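Local coordinates for cell division control protein 4 (Saccharomyces cerevisiae, PDB 3V7D) that recognises phosphorylated proteins, among them the CDK inhibitor Sic1, as the substrate-binding F-box subunit of an SCF ubiquitin ligase, at residues Thr397-Val407 and Gln435-Leu446. The protein carries 1 engineered substitution. Numbering follows the deposited sequence.
Sequences TTFYVSDNILV and QIWSVNFKGKTL
Thr397 reaches across to Ile436, its OG1 donating a short 2.5 Å hydrogen bond to Ile436 O in the carbonyl plane. The same OG1 accepts from a water at 3.0 Å. That water gives its other proton to Gln435 OE1 (2.6 Å) and receives Ile436 N at 2.8 Å, so it satisfies a backbone amide and a side-chain oxygen at once. One residue on, Thr398 turns its hydroxyl anti to the backbone N (chi1 -176°), and there Thr398 OG1 accepts Val439 N at 3.1 Å with an N-H...O angle of 146°. The two strands run nearly parallel, and these threonine hydroxyls, not main-chain pairs, make the direct hydrogen bonds between them. Further along, apolar and aromatic groups take over: Val407 CG1 meets Val439 CG2 at 3.7 Å, and the edge of Tyr400 points at the face of Phe441 in a T-shaped pair with planes at 73°. Asn440 lays its amide over a Tyr400 face, OD1 lying 3.6 Å from CZ of that ring. Replacing Tyr400 with alanine would probably uncover this face of Phe441 and leave the Asn440 amide without its stacking partner. Ser402 OG, at the Phe441 edge, accepts both Asn404 N and Ile405 N, an ST turn and ST motif that satisfy two amides in the hairpin loop. Thr397 and Trp437 also touch the bound peptide. The arrangement is that of neighbouring blades in a WD40 beta-propeller, here eight-bladed, their innermost strands side by side around the central channel.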
loop_
_atom_site.group_PDB
_atom_site.type_symbol
_atom_site.label_atom_id
_atom_site.label_comp_id
_atom_site.label_asym_id
_atom_site.label_seq_id
_atom_site.Cartn_x
_atom_site.Cartn_y
_atom_site.Cartn_z
ATOM N N THR B 397 -7.930 0.874 21.431
ATOM C CA THR B 397 -8.283 2.285 21.320
ATOM C C THR B 397 -7.921 2.847 19.946
ATOM O O THR B 397 -8.592 3.744 19.435
ATOM C CB THR B 397 -7.593 3.123 22.411
ATOM O OG1 THR B 397 -6.191 2.837 22.412
ATOM C CG2 THR B 397 -8.161 2.784 23.778
ATOM N N THR B 398 -6.862 2.309 19.349
ATOM C CA THR B 398 -6.407 2.784 18.048
ATOM C C THR B 398 -5.483 1.773 17.377
ATOM O O THR B 398 -4.812 0.990 18.045
ATOM C CB THR B 398 -5.671 4.148 18.161
ATOM O OG1 THR B 398 -5.326 4.622 16.855
ATOM C CG2 THR B 398 -4.393 4.018 18.988
ATOM N N PHE B 399 -5.461 1.791 16.050
ATOM C CA PHE B 399 -4.455 1.056 15.297
ATOM C C PHE B 399 -4.269 1.695 13.936
ATOM O O PHE B 399 -5.115 2.457 13.476
ATOM C CB PHE B 399 -4.819 -0.429 15.149
ATOM C CG PHE B 399 -5.858 -0.711 14.090
ATOM C CD1 PHE B 399 -7.206 -0.722 14.407
ATOM C CD2 PHE B 399 -5.483 -0.991 12.783
ATOM C CE1 PHE B 399 -8.161 -0.996 13.441
ATOM C CE2 PHE B 399 -6.429 -1.259 11.811
ATOM C CZ PHE B 399 -7.771 -1.266 12.139
ATOM N N TYR B 400 -3.153 1.385 13.292
ATOM C CA TYR B 400 -2.924 1.834 11.932
ATOM C C TYR B 400 -2.249 0.704 11.193
ATOM O O TYR B 400 -1.592 -0.137 11.810
ATOM C CB TYR B 400 -2.064 3.095 11.899
ATOM C CG TYR B 400 -2.251 3.916 10.636
ATOM C CD1 TYR B 400 -3.284 4.839 10.534
ATOM C CD2 TYR B 400 -1.392 3.767 9.548
ATOM C CE1 TYR B 400 -3.460 5.593 9.385
ATOM C CE2 TYR B 400 -1.560 4.521 8.393
ATOM C CZ TYR B 400 -2.594 5.430 8.319
ATOM O OH TYR B 400 -2.767 6.180 7.177
ATOM N N VAL B 401 -2.411 0.668 9.876
ATOM C CA VAL B 401 -1.967 -0.503 9.138
ATOM C C VAL B 401 -1.577 -0.212 7.691
ATOM O O VAL B 401 -2.130 0.680 7.040
ATOM C CB VAL B 401 -3.054 -1.603 9.176
ATOM C CG1 VAL B 401 -4.223 -1.239 8.260
ATOM C CG2 VAL B 401 -2.471 -2.962 8.803
ATOM N N SER B 402 -0.597 -0.970 7.210
ATOM C CA SER B 402 -0.257 -1.011 5.799
ATOM C C SER B 402 -0.222 -2.482 5.410
ATOM O O SER B 402 -0.544 -3.344 6.225
ATOM C CB SER B 402 1.112 -0.382 5.558
ATOM O OG SER B 402 2.137 -1.193 6.116
ATOM N N ASP B 403 0.176 -2.776 4.177
ATOM C CA ASP B 403 0.289 -4.162 3.741
ATOM C C ASP B 403 1.394 -4.891 4.498
ATOM O O ASP B 403 1.366 -6.108 4.623
ATOM C CB ASP B 403 0.553 -4.249 2.237
ATOM C CG ASP B 403 -0.646 -3.836 1.403
ATOM O OD1 ASP B 403 -1.784 -3.829 1.928
ATOM O OD2 ASP B 403 -0.444 -3.522 0.212
ATOM N N ASN B 404 2.356 -4.134 5.014
ATOM C CA ASN B 404 3.531 -4.711 5.649
ATOM C C ASN B 404 3.518 -4.678 7.178
ATOM O O ASN B 404 4.084 -5.554 7.826
ATOM C CB ASN B 404 4.787 -4.012 5.134
ATOM C CG ASN B 404 5.076 -4.336 3.681
ATOM O OD1 ASN B 404 4.904 -5.470 3.243
ATOM N ND2 ASN B 404 5.514 -3.338 2.926
ATOM N N ILE B 405 2.861 -3.672 7.748
ATOM C CA ILE B 405 2.965 -3.396 9.174
ATOM C C ILE B 405 1.611 -3.115 9.817
ATOM O O ILE B 405 0.785 -2.403 9.251
ATOM C CB ILE B 405 3.891 -2.178 9.427
ATOM C CG1 ILE B 405 5.348 -2.531 9.119
ATOM C CG2 ILE B 405 3.780 -1.690 10.865
ATOM C CD1 ILE B 405 5.995 -3.394 10.185
ATOM N N LEU B 406 1.392 -3.686 10.999
ATOM C CA LEU B 406 0.286 -3.296 11.865
ATOM C C LEU B 406 0.843 -2.707 13.163
ATOM O O LEU B 406 1.716 -3.300 13.798
ATOM C CB LEU B 406 -0.603 -4.499 12.186
ATOM C CG LEU B 406 -1.637 -4.344 13.311
ATOM C CD1 LEU B 406 -2.743 -3.383 12.910
ATOM C CD2 LEU B 406 -2.227 -5.699 13.748
ATOM N N VAL B 407 0.349 -1.532 13.542
ATOM C CA VAL B 407 0.665 -0.956 14.840
ATOM C C VAL B 407 -0.646 -0.759 15.590
ATOM O O VAL B 407 -1.563 -0.141 15.066
ATOM C CB VAL B 407 1.388 0.403 14.714
ATOM C CG1 VAL B 407 1.654 0.987 16.095
ATOM C CG2 VAL B 407 2.688 0.254 13.947
ATOM N N GLN B 435 -1.990 5.043 28.079
ATOM C CA GLN B 435 -2.990 4.884 27.030
ATOM C C GLN B 435 -2.405 5.314 25.694
ATOM O O GLN B 435 -1.541 6.190 25.637
ATOM C CB GLN B 435 -4.235 5.724 27.327
ATOM C CG GLN B 435 -4.896 5.430 28.658
ATOM C CD GLN B 435 -5.878 4.279 28.589
ATOM O OE1 GLN B 435 -6.051 3.649 27.542
ATOM N NE2 GLN B 435 -6.539 4.003 29.711
ATOM N N ILE B 436 -2.874 4.686 24.621
ATOM C CA ILE B 436 -2.542 5.127 23.274
ATOM C C ILE B 436 -3.824 5.637 22.639
ATOM O O ILE B 436 -4.710 4.853 22.318
ATOM C CB ILE B 436 -1.989 3.977 22.418
ATOM C CG1 ILE B 436 -0.946 3.176 23.205
ATOM C CG2 ILE B 436 -1.417 4.519 21.106
ATOM C CD1 ILE B 436 0.297 3.965 23.543
ATOM N N TRP B 437 -3.933 6.951 22.474
ATOM C CA TRP B 437 -5.176 7.534 21.985
ATOM C C TRP B 437 -5.286 7.462 20.468
ATOM O O TRP B 437 -6.360 7.222 19.927
ATOM C CB TRP B 437 -5.329 8.979 22.468
ATOM C CG TRP B 437 -5.392 9.097 23.964
ATOM C CD1 TRP B 437 -4.558 9.820 24.768
ATOM C CD2 TRP B 437 -6.331 8.452 24.836
ATOM N NE1 TRP B 437 -4.926 9.673 26.084
ATOM C CE2 TRP B 437 -6.008 8.836 26.152
ATOM C CE3 TRP B 437 -7.413 7.591 24.629
ATOM C CZ2 TRP B 437 -6.730 8.391 27.256
ATOM C CZ3 TRP B 437 -8.128 7.147 25.728
ATOM C CH2 TRP B 437 -7.784 7.549 27.024
ATOM N N SER B 438 -4.170 7.662 19.782
ATOM C CA SER B 438 -4.188 7.660 18.330
ATOM C C SER B 438 -2.814 7.314 17.779
ATOM O O SER B 438 -1.802 7.806 18.271
ATOM C CB SER B 438 -4.643 9.022 17.803
ATOM O OG SER B 438 -4.813 8.985 16.400
ATOM N N VAL B 439 -2.785 6.454 16.767
ATOM C CA VAL B 439 -1.535 6.075 16.131
ATOM C C VAL B 439 -1.659 6.175 14.607
ATOM O O VAL B 439 -2.710 5.894 14.030
ATOM C CB VAL B 439 -1.062 4.656 16.573
ATOM C CG1 VAL B 439 -1.861 3.560 15.877
ATOM C CG2 VAL B 439 0.408 4.481 16.287
ATOM N N ASN B 440 -0.580 6.603 13.966
ATOM C CA ASN B 440 -0.561 6.807 12.525
ATOM C C ASN B 440 0.883 6.694 12.067
ATOM O O ASN B 440 1.794 7.168 12.750
ATOM C CB ASN B 440 -1.120 8.197 12.189
ATOM C CG ASN B 440 -1.457 8.366 10.708
ATOM O OD1 ASN B 440 -0.666 8.021 9.832
ATOM N ND2 ASN B 440 -2.643 8.908 10.428
ATOM N N PHE B 441 1.109 6.047 10.932
ATOM C CA PHE B 441 2.464 5.998 10.398
ATOM C C PHE B 441 2.499 6.065 8.881
ATOM O O PHE B 441 1.545 5.683 8.205
ATOM C CB PHE B 441 3.230 4.766 10.913
ATOM C CG PHE B 441 2.715 3.453 10.386
ATOM C CD1 PHE B 441 3.146 2.961 9.158
ATOM C CD2 PHE B 441 1.822 2.699 11.126
ATOM C CE1 PHE B 441 2.678 1.750 8.674
ATOM C CE2 PHE B 441 1.349 1.483 10.650
ATOM C CZ PHE B 441 1.777 1.011 9.422
ATOM N N LYS B 442 3.613 6.565 8.360
ATOM C CA LYS B 442 3.873 6.549 6.931
ATOM C C LYS B 442 5.376 6.496 6.725
ATOM O O LYS B 442 6.111 7.353 7.223
ATOM C CB LYS B 442 3.283 7.783 6.239
ATOM C CG LYS B 442 3.219 7.645 4.721
ATOM C CD LYS B 442 2.610 8.868 4.039
ATOM C CE LYS B 442 3.576 10.048 4.007
ATOM N NZ LYS B 442 3.126 11.123 3.069
ATOM N N GLY B 443 5.830 5.476 6.006
ATOM C CA GLY B 443 7.246 5.307 5.738
ATOM C C GLY B 443 8.091 5.191 6.995
ATOM O O GLY B 443 7.909 4.281 7.804
ATOM N N LYS B 444 9.013 6.132 7.162
ATOM C CA LYS B 444 9.992 6.075 8.240
ATOM C C LYS B 444 9.464 6.650 9.552
ATOM O O LYS B 444 10.131 6.565 10.583
ATOM C CB LYS B 444 11.247 6.846 7.835
ATOM C CG LYS B 444 10.962 8.287 7.428
ATOM C CD LYS B 444 12.226 9.041 7.044
ATOM C CE LYS B 444 12.808 9.779 8.239
ATOM N NZ LYS B 444 14.210 10.189 7.992
ATOM N N THR B 445 8.275 7.241 9.507
ATOM C CA THR B 445 7.771 7.993 10.649
ATOM C C THR B 445 6.512 7.383 11.242
ATOM O O THR B 445 5.529 7.141 10.538
ATOM C CB THR B 445 7.485 9.459 10.276
ATOM O OG1 THR B 445 8.655 10.041 9.687
ATOM C CG2 THR B 445 7.087 10.257 11.514
ATOM N N LEU B 446 6.557 7.143 12.548
ATOM C CA LEU B 446 5.415 6.638 13.297
ATOM C C LEU B 446 5.070 7.651 14.390
ATOM O O LEU B 446 5.942 8.066 15.157
ATOM C CB LEU B 446 5.760 5.270 13.895
ATOM C CG LEU B 446 4.953 4.680 15.058
ATOM C CD1 LEU B 446 3.520 4.437 14.669
ATOM C CD2 LEU B 446 5.585 3.376 15.537
HETATM O O HOH W 1 -5.152 3.085 25.198
#